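Local coordinates for myosin-2 (Saccharomyces cerevisiae, PDB 6IXO), which carries organelles and other cargo along polarized actin cables, gripping receptor proteins through its globular tail, the domain described here, at residues A239-N243 with I368-P372; I246-L252 with K320-Q326. All coordinates share one frame; numbering follows the deposited sequence.

Contact 1: residues A239-N243 with I368-P372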
# COMPACT_ATOMS: atom_id res chain seq x y z
N ALA A 239 16.03 -3.05 -3.80
CA ALA A 239 16.55 -2.74 -5.15
C ALA A 239 17.24 -1.39 -5.13
O ALA A 239 18.42 -1.28 -5.55
CB ALA A 239 15.35 -2.72 -6.24
N ILE A 240 16.55 -0.37 -4.62
CA ILE A 240 17.08 0.99 -4.79
C ILE A 240 18.31 1.18 -3.88
O ILE A 240 19.25 1.89 -4.25
CB ILE A 240 16.03 2.11 -4.47
CG1 ILE A 240 15.63 2.09 -3.00
CG2 ILE A 240 14.82 2.02 -5.45
CD1 ILE A 240 14.69 3.28 -2.63
N CYS A 241 18.30 0.57 -2.68
CA CYS A 241 19.52 0.69 -1.82
C CYS A 241 20.71 -0.10 -2.37
O CYS A 241 21.87 0.37 -2.32
CB CYS A 241 19.23 0.23 -0.38
SG CYS A 241 18.07 1.40 0.41
N PHE A 242 20.44 -1.30 -2.87
CA PHE A 242 21.50 -2.09 -3.50
C PHE A 242 22.16 -1.31 -4.64
O PHE A 242 23.40 -1.26 -4.78
CB PHE A 242 20.95 -3.42 -4.05
CG PHE A 242 22.00 -4.25 -4.75
CD1 PHE A 242 22.86 -5.08 -4.02
CD2 PHE A 242 22.18 -4.15 -6.15
CE1 PHE A 242 23.87 -5.85 -4.67
CE2 PHE A 242 23.20 -4.91 -6.82
CZ PHE A 242 24.05 -5.76 -6.06
N ASN A 243 21.33 -0.71 -5.49
CA ASN A 243 21.82 -0.01 -6.65
C ASN A 243 22.71 1.14 -6.20
O ASN A 243 23.71 1.41 -6.82
CB ASN A 243 20.67 0.51 -7.51
CG ASN A 243 19.91 -0.63 -8.22
OD1 ASN A 243 20.38 -1.78 -8.27
ND2 ASN A 243 18.76 -0.30 -8.81
N ILE A 368 24.24 -4.76 -13.89
CA ILE A 368 24.62 -4.98 -12.50
C ILE A 368 23.55 -4.44 -11.54
O ILE A 368 23.62 -4.69 -10.34
CB ILE A 368 25.94 -4.30 -12.15
CG1 ILE A 368 25.79 -2.78 -12.25
CG2 ILE A 368 27.07 -4.83 -13.07
CD1 ILE A 368 27.01 -1.99 -11.83
N PHE A 369 22.58 -3.70 -12.06
CA PHE A 369 21.56 -3.07 -11.22
C PHE A 369 20.34 -3.99 -11.08
O PHE A 369 20.06 -4.77 -11.98
CB PHE A 369 21.09 -1.71 -11.81
CG PHE A 369 22.16 -0.63 -11.82
CD1 PHE A 369 22.61 -0.08 -10.62
CD2 PHE A 369 22.69 -0.15 -13.02
CE1 PHE A 369 23.59 0.92 -10.60
CE2 PHE A 369 23.67 0.85 -13.01
CZ PHE A 369 24.12 1.38 -11.79
N ILE A 370 19.61 -3.84 -9.99
CA ILE A 370 18.32 -4.52 -9.88
C ILE A 370 17.27 -3.53 -10.35
O ILE A 370 17.20 -2.41 -9.85
CB ILE A 370 18.05 -4.91 -8.44
CG1 ILE A 370 19.14 -5.87 -7.95
CG2 ILE A 370 16.66 -5.60 -8.26
CD1 ILE A 370 19.00 -6.06 -6.46
N THR A 371 16.44 -3.93 -11.29
CA THR A 371 15.34 -3.06 -11.71
C THR A 371 14.26 -2.91 -10.62
O THR A 371 13.66 -3.90 -10.25
CB THR A 371 14.69 -3.62 -12.95
OG1 THR A 371 15.68 -3.65 -13.98
CG2 THR A 371 13.48 -2.78 -13.36
N PRO A 372 14.04 -1.69 -10.09
CA PRO A 372 12.99 -1.54 -9.07
C PRO A 372 11.61 -1.83 -9.68
O PRO A 372 11.40 -1.53 -10.85
CB PRO A 372 13.11 -0.06 -8.65
CG PRO A 372 14.50 0.37 -9.13
CD PRO A 372 14.77 -0.45 -10.36
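In the all-helical globular tail of this class V myosin, an extended piece of chain from the loop between helices 336-350 and 403-415 lies along helix 223-247, and one asparagine side chain joins the two through a two-pronged amide bridge. Asn243 uses both ends of its carboxamide on the backbone of a single residue, Ile370. Asn243 OD1 accepts the N-H of Ile370 at 2.8 Å, the donor lying in the carbonyl plane on a lone pair, with an N-H...O angle of 161°. Asn243 ND2 donates to Ile370 O, also at 2.8 Å, and this oxygen sits close to the Asn243 amide plane. Two nearly straight bonds from one flat group fix its rotation, and the amide pairs with the backbone N and O of Ile370 much as the backbone of a neighbouring strand would. Phe369 packs beside the same amide, its ring plane turned 81° from it, with CD1 3.7 Å from Asn243 CG.

Beneath the bridge the contact is apolar. Ile370 points toward the helix and divides its work between two branches: CG2 meets Ala239 CB at 3.8 Å, while CG1, beside the backbone N (chi1 -61°), carries CD1 to the ring of Phe242. Ile370 also touches His285 of helix 284-294, which brings a third element to this seam. Further along, Pro372 lies over Ala239 and Ile240, with its CG 4.0 Å from Ile240 CG2. At the other end Ile368 O, which accepts a hydrogen bond from Gln317 NE2, meets the Phe242 ring at its edge, 3.6 Å from CE2.

Contact 2: residues I246-L252 with K320-Q326; sequences IMKRNFL and KLISQYQ. With SO4 (sulfate ion), chain C.
Leu252 and Gln326 supply the backbone hydrogen bond that joins the chain leaving helix 223-247 to the chain leaving helix 315-323: Gln326 N donates to Leu252 O, though the modelled distance of 2.5 Å is unusually short and its exact length is doubtful. Below this bond the Leu252 side chain packs between the segments, its CD1 lying 3.9 Å from Leu321 CD2. That same methyl of Leu321 also meets Ile246 CG1, whose anti placement relative to the backbone N (chi1 -160°) brings it across Leu321 and against Lys320 CB. The amide of Gln324 lies under the turn at residues 246-249, near the carbonyl oxygens of Ile246 and Lys248. Arg249 CG rests 3.7 Å from Gln324 CD.

Farther out, the arginine chain bends at chi3 (76°) and presents its guanidinium to a sulfate, probably acquired from the crystallisation liquor: Arg249 NH1 donates to sulfate O2 at 2.9 Å and its NH2 to O3 at 2.8 Å. In the second shell, helix 284-294 backs the apolar core, Leu293 touching Leu252 and Leu292 touching Leu321, while Tyr325 OH is hydrogen-bonded to Glu331. The chemistry thus separates into a buried apolar layer that joins two helix ends and an outer polar side where Arg249 holds the sulfate, which probably offsets its charge.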
# COMPACT_ATOMS: atom_id res chain seq x y z
N ILE A 246 26.06 -0.40 -4.94
CA ILE A 246 27.00 -1.03 -5.87
C ILE A 246 27.76 -0.00 -6.74
O ILE A 246 28.81 -0.32 -7.35
CB ILE A 246 26.27 -2.07 -6.79
CG1 ILE A 246 27.32 -3.04 -7.36
CG2 ILE A 246 25.36 -1.35 -7.86
CD1 ILE A 246 26.77 -4.26 -8.03
N MET A 247 27.25 1.23 -6.80
CA MET A 247 27.98 2.29 -7.54
C MET A 247 29.11 2.94 -6.74
O MET A 247 29.91 3.69 -7.28
CB MET A 247 27.01 3.39 -7.97
CG MET A 247 25.95 2.91 -8.94
SD MET A 247 25.00 4.28 -9.68
CE MET A 247 23.96 4.72 -8.28
N LYS A 248 29.16 2.71 -5.42
CA LYS A 248 30.05 3.52 -4.61
C LYS A 248 31.46 2.95 -4.64
O LYS A 248 31.67 1.78 -4.36
CB LYS A 248 29.53 3.62 -3.16
CG LYS A 248 28.23 4.48 -3.13
CD LYS A 248 27.71 4.65 -1.71
CE LYS A 248 26.39 5.45 -1.73
NZ LYS A 248 26.62 6.89 -2.02
N ARG A 249 32.42 3.77 -5.02
CA ARG A 249 33.77 3.26 -5.25
C ARG A 249 34.73 3.61 -4.15
O ARG A 249 35.85 3.05 -4.05
CB ARG A 249 34.29 3.78 -6.61
CG ARG A 249 33.51 3.14 -7.72
CD ARG A 249 33.89 3.63 -9.06
NE ARG A 249 35.15 3.02 -9.44
CZ ARG A 249 35.52 2.88 -10.71
NH1 ARG A 249 36.70 2.33 -11.00
NH2 ARG A 249 34.71 3.29 -11.67
N ASN A 250 34.34 4.51 -3.28
CA ASN A 250 35.29 4.77 -2.18
C ASN A 250 34.53 4.71 -0.85
O ASN A 250 34.52 5.68 -0.09
CB ASN A 250 35.98 6.13 -2.39
CG ASN A 250 36.99 6.43 -1.32
OD1 ASN A 250 37.52 5.51 -0.69
ND2 ASN A 250 37.25 7.71 -1.08
N PHE A 251 33.89 3.57 -0.57
CA PHE A 251 32.87 3.55 0.47
C PHE A 251 32.69 2.18 1.10
O PHE A 251 32.48 2.07 2.31
CB PHE A 251 31.56 4.03 -0.16
CG PHE A 251 30.39 4.13 0.79
CD1 PHE A 251 30.20 5.27 1.56
CD2 PHE A 251 29.44 3.10 0.85
CE1 PHE A 251 29.08 5.38 2.39
CE2 PHE A 251 28.31 3.22 1.66
CZ PHE A 251 28.13 4.37 2.43
N LEU A 252 32.71 1.15 0.27
CA LEU A 252 32.43 -0.20 0.74
C LEU A 252 33.66 -0.71 1.51
O LEU A 252 34.77 -0.60 1.02
CB LEU A 252 32.11 -1.13 -0.43
CG LEU A 252 31.00 -0.62 -1.38
CD1 LEU A 252 31.08 -1.42 -2.65
CD2 LEU A 252 29.64 -0.85 -0.66
N LYS A 320 32.01 -6.27 -8.97
CA LYS A 320 31.95 -4.84 -8.67
C LYS A 320 32.16 -4.58 -7.19
O LYS A 320 32.86 -3.66 -6.80
CB LYS A 320 30.60 -4.23 -9.07
CG LYS A 320 30.38 -4.07 -10.55
CD LYS A 320 31.29 -3.03 -11.15
CE LYS A 320 31.15 -3.02 -12.67
NZ LYS A 320 31.91 -1.91 -13.28
N LEU A 321 31.47 -5.36 -6.37
CA LEU A 321 31.52 -5.15 -4.93
C LEU A 321 32.92 -5.45 -4.40
O LEU A 321 33.47 -4.67 -3.63
CB LEU A 321 30.51 -6.02 -4.22
CG LEU A 321 29.05 -5.62 -4.53
CD1 LEU A 321 28.12 -6.69 -4.00
CD2 LEU A 321 28.73 -4.27 -3.90
N ILE A 322 33.46 -6.60 -4.82
CA ILE A 322 34.81 -6.98 -4.39
C ILE A 322 35.86 -6.01 -4.93
O ILE A 322 36.80 -5.65 -4.19
CB ILE A 322 35.17 -8.41 -4.83
CG1 ILE A 322 34.30 -9.41 -4.07
CG2 ILE A 322 36.71 -8.72 -4.58
CD1 ILE A 322 34.33 -10.79 -4.63
N SER A 323 35.75 -5.60 -6.20
CA SER A 323 36.84 -4.77 -6.75
C SER A 323 36.74 -3.36 -6.15
O SER A 323 37.71 -2.65 -6.14
CB SER A 323 36.81 -4.70 -8.28
OG SER A 323 35.53 -4.30 -8.73
N GLN A 324 35.57 -2.97 -5.65
CA GLN A 324 35.43 -1.65 -5.02
C GLN A 324 35.59 -1.65 -3.51
O GLN A 324 35.49 -0.60 -2.87
CB GLN A 324 34.03 -1.06 -5.38
CG GLN A 324 33.99 -0.72 -6.89
CD GLN A 324 32.56 -0.46 -7.38
OE1 GLN A 324 31.66 -0.15 -6.58
NE2 GLN A 324 32.36 -0.60 -8.67
N TYR A 325 35.80 -2.82 -2.93
CA TYR A 325 36.00 -2.95 -1.48
C TYR A 325 37.18 -2.10 -0.98
O TYR A 325 38.25 -2.18 -1.55
CB TYR A 325 36.25 -4.41 -1.13
CG TYR A 325 36.45 -4.67 0.36
CD1 TYR A 325 35.36 -4.75 1.21
CD2 TYR A 325 37.73 -4.88 0.89
CE1 TYR A 325 35.53 -5.02 2.58
CE2 TYR A 325 37.91 -5.13 2.23
CZ TYR A 325 36.80 -5.23 3.07
OH TYR A 325 37.02 -5.48 4.39
N GLN A 326 37.00 -1.31 0.07
CA GLN A 326 38.15 -0.47 0.52
C GLN A 326 38.79 -1.02 1.80
O GLN A 326 38.18 -0.97 2.86
CB GLN A 326 37.70 0.97 0.78
CG GLN A 326 37.28 1.72 -0.49
CD GLN A 326 38.44 1.90 -1.46
OE1 GLN A 326 39.51 2.35 -1.07
NE2 GLN A 326 38.24 1.53 -2.72
S SO4 C . 35.71 1.53 -14.40
O1 SO4 C . 35.91 1.01 -15.75
O2 SO4 C . 36.93 2.19 -13.93
O3 SO4 C . 34.61 2.49 -14.39
O4 SO4 C . 35.38 0.44 -13.49

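How the contacts relate
Contacts 1 and 2 are successive uses of helix 223-247, their centres about 15 Å apart: its last turns meet the loop 368-372 first, and the chain that continues from its end then meets the end of helix 315-323. Along the sequence, contact 2 falls wholly within the span that contact 1 brings together. Phe369 links them, its CE1 lying 3.5 Å from Met247 CG and 4.0 Å from Ile246 CG2, while Ile368 CD1 comes within 4.2 Å of Lys320 CG. Helix 284-294 touches residues of both contacts. The sulfate lies at contact 2 and has no part in contact 1. Together they join helix 223-247 to the loop 368-372 and to the end of helix 315-323.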